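Local coordinates for protein beta subunit of photoactivated adenylyl cyclase (Beggiatoa sp. PS, PDB 5M2A) that probably makes cyclic AMP from ATP under blue-light control, coupling a flavin-binding BLUF photoreceptor to a class III-type adenylyl cyclase domain, at residues F184-C187 with T188-I191; T199-G203 with D204-A208; A275-V278 with A279-E283. All blocks are in the same frame, centred on the assembly; numbering follows the deposited sequence. Where two conformers were deposited one is given.

Contact 1: residues F184-C187 with T188-I191; sequences FSIC and TRII
T188 reaches back one helical turn to F184 and grips its carbonyl twice. The backbone N of T188 gives the regular helical bond to F184 O at 2.9 Å, and the hydroxyl OG1 donates a second bond to the same F184 O, also at 2.9 Å; the two donors come from opposite faces of the carbonyl plane. A chi1 of -61° makes the second bond possible, setting OG1 beside the backbone N and anti to the carbonyl carbon, with CG2 anti to the N. A valine here would probably leave F184 O with the main-chain donor alone and remove the bond that holds this side chain in its rotation. On another flank, I186 and I190 run side by side in the same direction, CG2 of I186 meeting CD1 of I190 at 3.9 Å. CD1 of I191 approaches C187 CB more loosely, at 4.3 Å. R189 starts out extended and bends at chi3 (39°), which brings its guanidinium obliquely back across I186, R189 NH2 lying 3.8 Å from I186 CG1. A water in the guanidinium plane, at its edge, accepts from R189 NH2 at 3.1 Å and, in one of two conformers of S185, is hydrogen-bonded to S185 OG at 3.0 Å. The charge has a stronger mate in E228, whose salt bridge with NH2 ties it to helix 215-235. Farther out, V206 lies against F184, C187 and I191, while the ring of F184 stacks on F201; M261, S263 and K266 of the second subunit pack on F184, S185 and T188. This is the i to i+4 pattern of an alpha-helix with one polar flank, here helix 173-193, which packs on the cyclase sheet and also meets the second subunit.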
ATOM      1  N   PHE A 184       0.399   6.292  14.262  1.00 14.59           N
ATOM      2  CA  PHE A 184       0.757   5.184  13.373  1.00 17.12           C
ATOM      3  C   PHE A 184       2.073   4.525  13.771  1.00 17.78           C
ATOM      4  O   PHE A 184       2.193   3.293  13.727  1.00 18.25           O
ATOM      5  CB  PHE A 184       0.840   5.682  11.930  1.00 15.22           C
ATOM      6  CG  PHE A 184      -0.488   5.977  11.305  1.00 15.96           C
ATOM      7  CD1 PHE A 184      -1.683   5.589  11.915  1.00 18.34           C
ATOM      8  CD2 PHE A 184      -0.548   6.635  10.080  1.00 15.78           C
ATOM      9  CE1 PHE A 184      -2.918   5.865  11.306  1.00 18.79           C
ATOM     10  CE2 PHE A 184      -1.757   6.914   9.474  1.00 19.42           C
ATOM     11  CZ  PHE A 184      -2.956   6.530  10.089  1.00 17.80           C
ATOM     12  N   SER A 185       3.096   5.329  14.102  1.00 17.03           N
ATOM     13  CA  SER A 185       4.385   4.762  14.486  0.70 17.57           C
ATOM     14  C   SER A 185       4.242   3.839  15.688  1.00 19.34           C
ATOM     15  O   SER A 185       4.819   2.745  15.715  1.00 19.93           O
ATOM     16  CB  SER A 185       5.380   5.886  14.792  0.70 17.90           C
ATOM     17  OG  SER A 185       6.665   5.367  15.102  0.70 23.74           O
ATOM     18  N   ILE A 186       3.478   4.266  16.688  1.00 17.60           N
ATOM     19  CA  ILE A 186       3.297   3.466  17.895  1.00 15.32           C
ATOM     20  C   ILE A 186       2.546   2.186  17.573  1.00 15.43           C
ATOM     21  O   ILE A 186       2.952   1.093  17.971  1.00 15.82           O
ATOM     22  CB  ILE A 186       2.551   4.288  18.961  1.00 15.87           C
ATOM     23  CG1 ILE A 186       3.462   5.380  19.516  1.00 22.43           C
ATOM     24  CG2 ILE A 186       2.029   3.379  20.097  1.00 17.28           C
ATOM     25  CD1 ILE A 186       2.705   6.454  20.309  1.00 21.06           C
ATOM     26  N   CYS A 187       1.433   2.306  16.852  1.00 18.08           N
ATOM     27  CA  CYS A 187       0.642   1.122  16.536  1.00 18.09           C
ATOM     28  C   CYS A 187       1.449   0.128  15.726  1.00 15.25           C
ATOM     29  O   CYS A 187       1.484  -1.065  16.043  1.00 15.92           O
ATOM     30  CB  CYS A 187      -0.626   1.512  15.788  1.00 19.75           C
ATOM     31  SG  CYS A 187      -1.835   2.444  16.786  1.00 18.40           S
ATOM     32  N   THR A 188       2.117   0.603  14.678  1.00 16.32           N
ATOM     33  CA  THR A 188       2.859  -0.307  13.808  1.00 20.01           C
ATOM     34  C   THR A 188       3.974  -1.026  14.562  1.00 20.99           C
ATOM     35  O   THR A 188       4.189  -2.238  14.385  1.00 19.41           O
ATOM     36  CB  THR A 188       3.432   0.478  12.630  1.00 19.11           C
ATOM     37  OG1 THR A 188       2.360   1.055  11.897  1.00 18.32           O
ATOM     38  CG2 THR A 188       4.223  -0.447  11.702  1.00 18.63           C
ATOM     39  N   ARG A 189       4.724  -0.292  15.387  1.00 18.16           N
ATOM     40  CA  ARG A 189       5.810  -0.917  16.131  1.00 19.51           C
ATOM     41  C   ARG A 189       5.294  -2.045  17.012  1.00 16.95           C
ATOM     42  O   ARG A 189       5.857  -3.146  17.032  1.00 18.85           O
ATOM     43  CB  ARG A 189       6.556   0.129  16.970  1.00 18.18           C
ATOM     44  CG  ARG A 189       7.589  -0.477  17.908  1.00 23.72           C
ATOM     45  CD  ARG A 189       8.425   0.581  18.621  1.00 28.15           C
ATOM     46  NE  ARG A 189       7.636   1.740  19.024  1.00 23.63           N
ATOM     47  CZ  ARG A 189       6.947   1.823  20.161  1.00 33.62           C
ATOM     48  NH1 ARG A 189       6.927   0.800  21.021  1.00 26.53           N
ATOM     49  NH2 ARG A 189       6.266   2.933  20.434  1.00 31.23           N
ATOM     50  N   ILE A 190       4.204  -1.793  17.730  1.00 17.02           N
ATOM     51  CA  ILE A 190       3.728  -2.751  18.716  1.00 18.63           C
ATOM     52  C   ILE A 190       3.067  -3.938  18.032  1.00 16.71           C
ATOM     53  O   ILE A 190       3.325  -5.085  18.397  1.00 18.46           O
ATOM     54  CB  ILE A 190       2.787  -2.060  19.715  1.00 18.55           C
ATOM     55  CG1 ILE A 190       3.601  -1.041  20.536  1.00 17.76           C
ATOM     56  CG2 ILE A 190       2.113  -3.079  20.636  1.00 18.58           C
ATOM     57  CD1 ILE A 190       2.760  -0.162  21.459  1.00 19.83           C
ATOM     58  N   ILE A 191       2.206  -3.676  17.040  1.00 16.93           N
ATOM     59  CA  ILE A 191       1.603  -4.759  16.255  1.00 14.69           C
ATOM     60  C   ILE A 191       2.695  -5.681  15.727  1.00 14.59           C
ATOM     61  O   ILE A 191       2.604  -6.911  15.823  1.00 17.27           O
ATOM     62  CB  ILE A 191       0.765  -4.177  15.101  1.00 15.23           C
ATOM     63  CG1 ILE A 191      -0.483  -3.475  15.648  1.00 15.86           C
ATOM     64  CG2 ILE A 191       0.400  -5.289  14.071  1.00 15.22           C
ATOM     65  CD1 ILE A 191      -1.211  -2.604  14.625  1.00 16.29           C
TER
HETATM   66  O   HOH W   1       7.076   4.740  17.987  1.00 31.59           O

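Contact 2: residues T199-G203 with D204-A208; sequences TKFIG and DCVMA
T199 turns its OG1 into the position between backbone N and carbonyl carbon (chi1 84°), and M207 holds a fully extended chain (chi1 177°), so that the two side chains meet at an angle, OG1 lying 3.1 Å from M207 CG. The same torsion leaves OG1 a weak hydrogen bond to M207 O, beside the much firmer one from T199 N at 2.8 Å. K200 N adds a weak third donor to that carbonyl. T199 and K200 thus both face M207, a classic beta bulge in an otherwise regular antiparallel hairpin, and beyond it M207 N donates almost straight along the carbonyl of K200, at 3.0 Å from its O. The hairpin closes in a type II' turn from I202 to C205: I202 N bonds C205 O, and C205 N returns to I202 O at 2.8 Å from above the carbonyl plane. G203 occupies the turn position with positive phi (60°), where a beta carbon would crowd the N of D204. F201 and V206, a non-hydrogen-bonded pair, share the face that packs against helix 173-193, F201 CD1 and V206 CG2 4.2 Å apart; on the other face I202 CD1 lies 4.4 Å from M207 SD. At the turn, D204 belongs to the magnesium site with D160 and I161, as expected of the metal-binding hairpin of class III cyclases, and I161 N donates to its OD2. K200 NZ bonds F201 O of the second subunit, F201 O receives the reciprocal bond from that subunit's K200 NZ, and I202 packs on its own counterpart there.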
ATOM      1  N   THR A 199      -1.901  -4.151   7.645  1.00 20.08           N
ATOM      2  CA  THR A 199      -2.376  -4.278   6.270  1.00 24.12           C
ATOM      3  C   THR A 199      -2.451  -2.929   5.565  1.00 24.39           C
ATOM      4  O   THR A 199      -1.976  -2.791   4.433  1.00 26.03           O
ATOM      5  CB  THR A 199      -3.744  -4.972   6.245  1.00 39.10           C
ATOM      6  OG1 THR A 199      -4.776  -4.011   6.484  1.00 42.75           O
ATOM      7  CG2 THR A 199      -3.825  -6.037   7.331  1.00 40.62           C
ATOM      8  N   LYS A 200      -3.009  -1.916   6.224  1.00 18.61           N
ATOM      9  CA  LYS A 200      -3.068  -0.591   5.621  1.00 17.74           C
ATOM     10  C   LYS A 200      -3.502   0.408   6.680  1.00 17.56           C
ATOM     11  O   LYS A 200      -4.011   0.030   7.739  1.00 20.66           O
ATOM     12  CB  LYS A 200      -4.039  -0.549   4.430  1.00 27.74           C
ATOM     13  CG  LYS A 200      -5.470  -0.915   4.798  1.00 23.69           C
ATOM     14  CD  LYS A 200      -6.319  -1.200   3.546  1.00 27.87           C
ATOM     15  CE  LYS A 200      -5.934  -2.530   2.913  1.00 38.22           C
ATOM     16  NZ  LYS A 200      -6.649  -2.802   1.647  1.00 33.32           N
ATOM     17  N   PHE A 201      -3.297   1.687   6.367  1.00 18.93           N
ATOM     18  CA  PHE A 201      -3.893   2.814   7.078  1.00 19.57           C
ATOM     19  C   PHE A 201      -5.080   3.331   6.269  1.00 24.33           C
ATOM     20  O   PHE A 201      -4.978   3.518   5.053  1.00 22.32           O
ATOM     21  CB  PHE A 201      -2.884   3.951   7.279  1.00 16.79           C
ATOM     22  CG  PHE A 201      -1.618   3.540   7.962  1.00 17.55           C
ATOM     23  CD1 PHE A 201      -1.610   2.533   8.905  1.00 19.36           C
ATOM     24  CD2 PHE A 201      -0.416   4.164   7.647  1.00 15.00           C
ATOM     25  CE1 PHE A 201      -0.427   2.155   9.538  1.00 19.27           C
ATOM     26  CE2 PHE A 201       0.756   3.789   8.266  1.00 17.22           C
ATOM     27  CZ  PHE A 201       0.755   2.788   9.212  1.00 21.10           C
ATOM     28  N   ILE A 202      -6.212   3.538   6.940  1.00 18.38           N
ATOM     29  CA  ILE A 202      -7.413   4.096   6.319  1.00 20.00           C
ATOM     30  C   ILE A 202      -7.816   5.322   7.132  1.00 21.56           C
ATOM     31  O   ILE A 202      -8.348   5.190   8.240  1.00 20.52           O
ATOM     32  CB  ILE A 202      -8.563   3.078   6.268  1.00 29.46           C
ATOM     33  CG1 ILE A 202      -8.084   1.765   5.661  1.00 28.45           C
ATOM     34  CG2 ILE A 202      -9.733   3.632   5.470  1.00 33.97           C
ATOM     35  CD1 ILE A 202      -8.860   0.577   6.148  1.00 31.89           C
ATOM     36  N   GLY A 203      -7.572   6.508   6.594  1.00 21.45           N
ATOM     37  CA  GLY A 203      -7.772   7.684   7.427  1.00 23.32           C
ATOM     38  C   GLY A 203      -6.858   7.599   8.632  1.00 28.86           C
ATOM     39  O   GLY A 203      -5.662   7.313   8.517  1.00 22.52           O
ATOM     40  N   ASP A 204      -7.423   7.816   9.815  1.00 20.56           N
ATOM     41  CA  ASP A 204      -6.670   7.692  11.055  1.00 19.24           C
ATOM     42  C   ASP A 204      -6.703   6.280  11.612  1.00 20.03           C
ATOM     43  O   ASP A 204      -6.250   6.061  12.737  1.00 20.28           O
ATOM     44  CB  ASP A 204      -7.215   8.659  12.113  1.00 20.14           C
ATOM     45  CG  ASP A 204      -8.678   8.388  12.453  1.00 27.23           C
ATOM     46  OD1 ASP A 204      -9.492   8.286  11.517  1.00 30.37           O
ATOM     47  OD2 ASP A 204      -9.012   8.254  13.654  1.00 27.38           O
ATOM     48  N   CYS A 205      -7.215   5.323  10.847  1.00 20.95           N
ATOM     49  CA  CYS A 205      -7.413   3.956  11.314  0.63 20.50           C
ATOM     50  C   CYS A 205      -6.252   3.064  10.898  1.00 22.63           C
ATOM     51  O   CYS A 205      -5.779   3.136   9.760  1.00 20.59           O
ATOM     52  CB  CYS A 205      -8.714   3.353  10.760  0.63 22.97           C
ATOM     53  SG  CYS A 205     -10.261   4.138  11.256  0.63 38.05           S
ATOM     54  N   VAL A 206      -5.813   2.206  11.817  1.00 17.78           N
ATOM     55  CA  VAL A 206      -4.798   1.192  11.544  1.00 14.58           C
ATOM     56  C   VAL A 206      -5.519  -0.144  11.423  1.00 19.07           C
ATOM     57  O   VAL A 206      -6.264  -0.540  12.329  1.00 18.54           O
ATOM     58  CB  VAL A 206      -3.728   1.121  12.644  1.00 17.66           C
ATOM     59  CG1 VAL A 206      -2.719   0.003  12.326  1.00 22.09           C
ATOM     60  CG2 VAL A 206      -3.032   2.467  12.820  1.00 17.07           C
ATOM     61  N   MET A 207      -5.304  -0.837  10.310  1.00 19.38           N
ATOM     62  CA  MET A 207      -5.868  -2.160  10.098  1.00 21.09           C
ATOM     63  C   MET A 207      -4.751  -3.191  10.105  1.00 19.00           C
ATOM     64  O   MET A 207      -3.739  -3.016   9.423  1.00 19.89           O
ATOM     65  CB  MET A 207      -6.624  -2.226   8.772  1.00 20.36           C
ATOM     66  CG  MET A 207      -7.184  -3.611   8.464  1.00 21.44           C
ATOM     67  SD  MET A 207      -7.954  -3.648   6.821  1.00 26.37           S
ATOM     68  CE  MET A 207      -8.560  -5.339   6.749  1.00 23.68           C
ATOM     69  N   ALA A 208      -4.942  -4.274  10.853  1.00 17.07           N
ATOM     70  CA  ALA A 208      -3.915  -5.302  10.966  1.00 15.72           C
ATOM     71  C   ALA A 208      -4.585  -6.648  11.182  1.00 16.39           C
ATOM     72  O   ALA A 208      -5.781  -6.728  11.462  1.00 17.44           O
ATOM     73  CB  ALA A 208      -2.926  -5.006  12.097  1.00 13.10           C
TER
HETATM   74  O   HOH W   2     -11.013   6.428   9.090  1.00 50.03           O

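Contact 3: residues A275-V278 with A279-E283; sequences AVNV and AARLE
Four i to i+4 bonds join A275-V278 to A279-L282, R281 N lying 2.9 Å from N277 O. Of the side chains, N277 and R281 run alongside each other and point the same way. In one of two conformers of N277, its carboxamide oxygen OD1 touches the aliphatic part of R281, 3.6 Å from CG, and the amide and guanidinium planes are turned 26° apart. R281 comes to this place by its first torsion, -73°, which sets CG beside its own backbone N and 3.3 Å from N277 O; bends at chi2 and chi3 then carry the guanidinium away from A275-V278. Around this pair, V317 touches both side chains, and K318 also lies against R281. One step along, V278 and L282 make the apolar pair, V278 CG1 to L282 CD1 at 4.3 Å, and both rest on T296 of strand 293-296. Where the helix meets strand 150-161, A275 and A279 set their methyl groups on I156, and V276 and A279 meet F158. S252 OG hydrogen-bonds A275 O. Close packing of an alanine-bearing helix face on the central strands, with polar side chains on another flank, is the alpha-on-beta layering of the nucleotide cyclase catalytic domain.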
ATOM      1  N   ALA A 275     -15.443 -10.554   9.107  1.00 22.61           N
ATOM      2  CA  ALA A 275     -14.634 -10.145  10.248  1.00 25.13           C
ATOM      3  C   ALA A 275     -14.081  -8.739  10.077  1.00 21.10           C
ATOM      4  O   ALA A 275     -13.888  -8.027  11.069  1.00 23.87           O
ATOM      5  CB  ALA A 275     -13.502 -11.147  10.462  1.00 25.73           C
ATOM      6  N   VAL A 276     -13.814  -8.315   8.836  1.00 23.49           N
ATOM      7  CA  VAL A 276     -13.284  -6.969   8.628  1.00 21.24           C
ATOM      8  C   VAL A 276     -14.306  -5.927   9.065  1.00 24.38           C
ATOM      9  O   VAL A 276     -13.993  -5.003   9.828  1.00 23.08           O
ATOM     10  CB  VAL A 276     -12.870  -6.771   7.158  1.00 29.34           C
ATOM     11  CG1 VAL A 276     -12.428  -5.332   6.918  1.00 28.59           C
ATOM     12  CG2 VAL A 276     -11.765  -7.749   6.777  1.00 27.61           C
ATOM     13  N   ASN A 277     -15.545  -6.058   8.583  1.00 24.13           N
ATOM     14  CA  ASN A 277     -16.589  -5.115   8.972  0.55 29.53           C
ATOM     15  C   ASN A 277     -16.859  -5.173  10.472  1.00 28.87           C
ATOM     16  O   ASN A 277     -17.073  -4.138  11.111  1.00 30.00           O
ATOM     17  CB  ASN A 277     -17.869  -5.394   8.187  0.55 32.77           C
ATOM     18  CG  ASN A 277     -19.015  -4.496   8.610  0.55 35.71           C
ATOM     19  OD1 ASN A 277     -18.827  -3.299   8.828  0.55 34.25           O
ATOM     20  ND2 ASN A 277     -20.206  -5.074   8.748  0.55 38.54           N
ATOM     21  N   VAL A 278     -16.858  -6.377  11.051  1.00 25.74           N
ATOM     22  CA  VAL A 278     -17.176  -6.504  12.473  1.00 22.49           C
ATOM     23  C   VAL A 278     -16.120  -5.809  13.319  1.00 19.64           C
ATOM     24  O   VAL A 278     -16.449  -5.094  14.273  1.00 23.52           O
ATOM     25  CB  VAL A 278     -17.339  -7.980  12.875  1.00 25.73           C
ATOM     26  CG1 VAL A 278     -17.504  -8.089  14.390  1.00 22.76           C
ATOM     27  CG2 VAL A 278     -18.538  -8.575  12.186  1.00 28.08           C
ATOM     28  N   ALA A 279     -14.837  -5.985  12.980  1.00 17.32           N
ATOM     29  CA  ALA A 279     -13.788  -5.352  13.767  1.00 18.08           C
ATOM     30  C   ALA A 279     -13.911  -3.835  13.710  1.00 17.14           C
ATOM     31  O   ALA A 279     -13.746  -3.156  14.728  1.00 19.40           O
ATOM     32  CB  ALA A 279     -12.412  -5.813  13.282  1.00 20.33           C
ATOM     33  N   ALA A 280     -14.240  -3.290  12.536  1.00 22.01           N
ATOM     34  CA  ALA A 280     -14.403  -1.839  12.423  1.00 21.98           C
ATOM     35  C   ALA A 280     -15.608  -1.355  13.221  1.00 23.42           C
ATOM     36  O   ALA A 280     -15.578  -0.275  13.822  1.00 24.23           O
ATOM     37  CB  ALA A 280     -14.542  -1.447  10.953  1.00 26.76           C
ATOM     38  N   ARG A 281     -16.691  -2.130  13.225  1.00 21.12           N
ATOM     39  CA  ARG A 281     -17.874  -1.718  13.973  1.00 22.61           C
ATOM     40  C   ARG A 281     -17.638  -1.778  15.482  1.00 24.92           C
ATOM     41  O   ARG A 281     -18.177  -0.949  16.234  1.00 25.15           O
ATOM     42  CB  ARG A 281     -19.066  -2.586  13.565  1.00 30.40           C
ATOM     43  CG  ARG A 281     -19.591  -2.247  12.178  1.00 44.29           C
ATOM     44  CD  ARG A 281     -20.448  -0.996  12.228  1.00 60.88           C
ATOM     45  NE  ARG A 281     -21.867  -1.338  12.328  1.00 72.95           N
ATOM     46  CZ  ARG A 281     -22.752  -0.675  13.067  1.00 74.31           C
ATOM     47  NH1 ARG A 281     -24.019  -1.062  13.084  1.00 75.27           N
ATOM     48  NH2 ARG A 281     -22.366   0.363  13.796  1.00 75.20           N
ATOM     49  N   LEU A 282     -16.874  -2.765  15.949  1.00 20.29           N
ATOM     50  CA  LEU A 282     -16.557  -2.832  17.373  1.00 19.38           C
ATOM     51  C   LEU A 282     -15.595  -1.726  17.764  1.00 20.45           C
ATOM     52  O   LEU A 282     -15.658  -1.199  18.878  1.00 22.53           O
ATOM     53  CB  LEU A 282     -15.985  -4.197  17.736  1.00 22.11           C
ATOM     54  CG  LEU A 282     -17.014  -5.329  17.700  1.00 26.31           C
ATOM     55  CD1 LEU A 282     -16.427  -6.605  18.268  1.00 31.84           C
ATOM     56  CD2 LEU A 282     -18.286  -4.949  18.445  1.00 33.30           C
ATOM     57  N   GLU A 283     -14.681  -1.380  16.865  1.00 20.86           N
ATOM     58  CA  GLU A 283     -13.828  -0.226  17.099  0.50 19.33           C
ATOM     59  C   GLU A 283     -14.671   1.029  17.333  1.00 22.05           C
ATOM     60  O   GLU A 283     -14.394   1.811  18.247  1.00 24.93           O
ATOM     61  CB  GLU A 283     -12.876  -0.053  15.915  0.50 21.22           C
ATOM     62  CG  GLU A 283     -11.697   0.836  16.206  0.50 22.00           C
ATOM     63  CD  GLU A 283     -12.130   2.244  16.445  0.50 27.26           C
ATOM     64  OE1 GLU A 283     -12.854   2.794  15.585  0.50 26.77           O
ATOM     65  OE2 GLU A 283     -11.808   2.784  17.520  0.50 34.59           O
TER

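Overall arrangement
From the N terminus, the chain passes the BLUF domain before entering the cyclase domain, where all three contacts lie in series, none nested or crossed. Contact 1 is a turn of helix 173-193; after the helix ends, the chain enters contact 2, the hairpin whose turn is the one place where a contact closes a loop. Contact 1 sets its helix on this hairpin, F184 CZ lying 3.2 Å from G203 O, and both meet the second subunit. Contact 3, much later, is a turn of helix 274-285, which lies against strands of the same sheet. It reaches contact 2 through V276 CG1 and M207 CE, 3.9 Å apart, but stays about 10 Å from contact 1 at the nearest atoms.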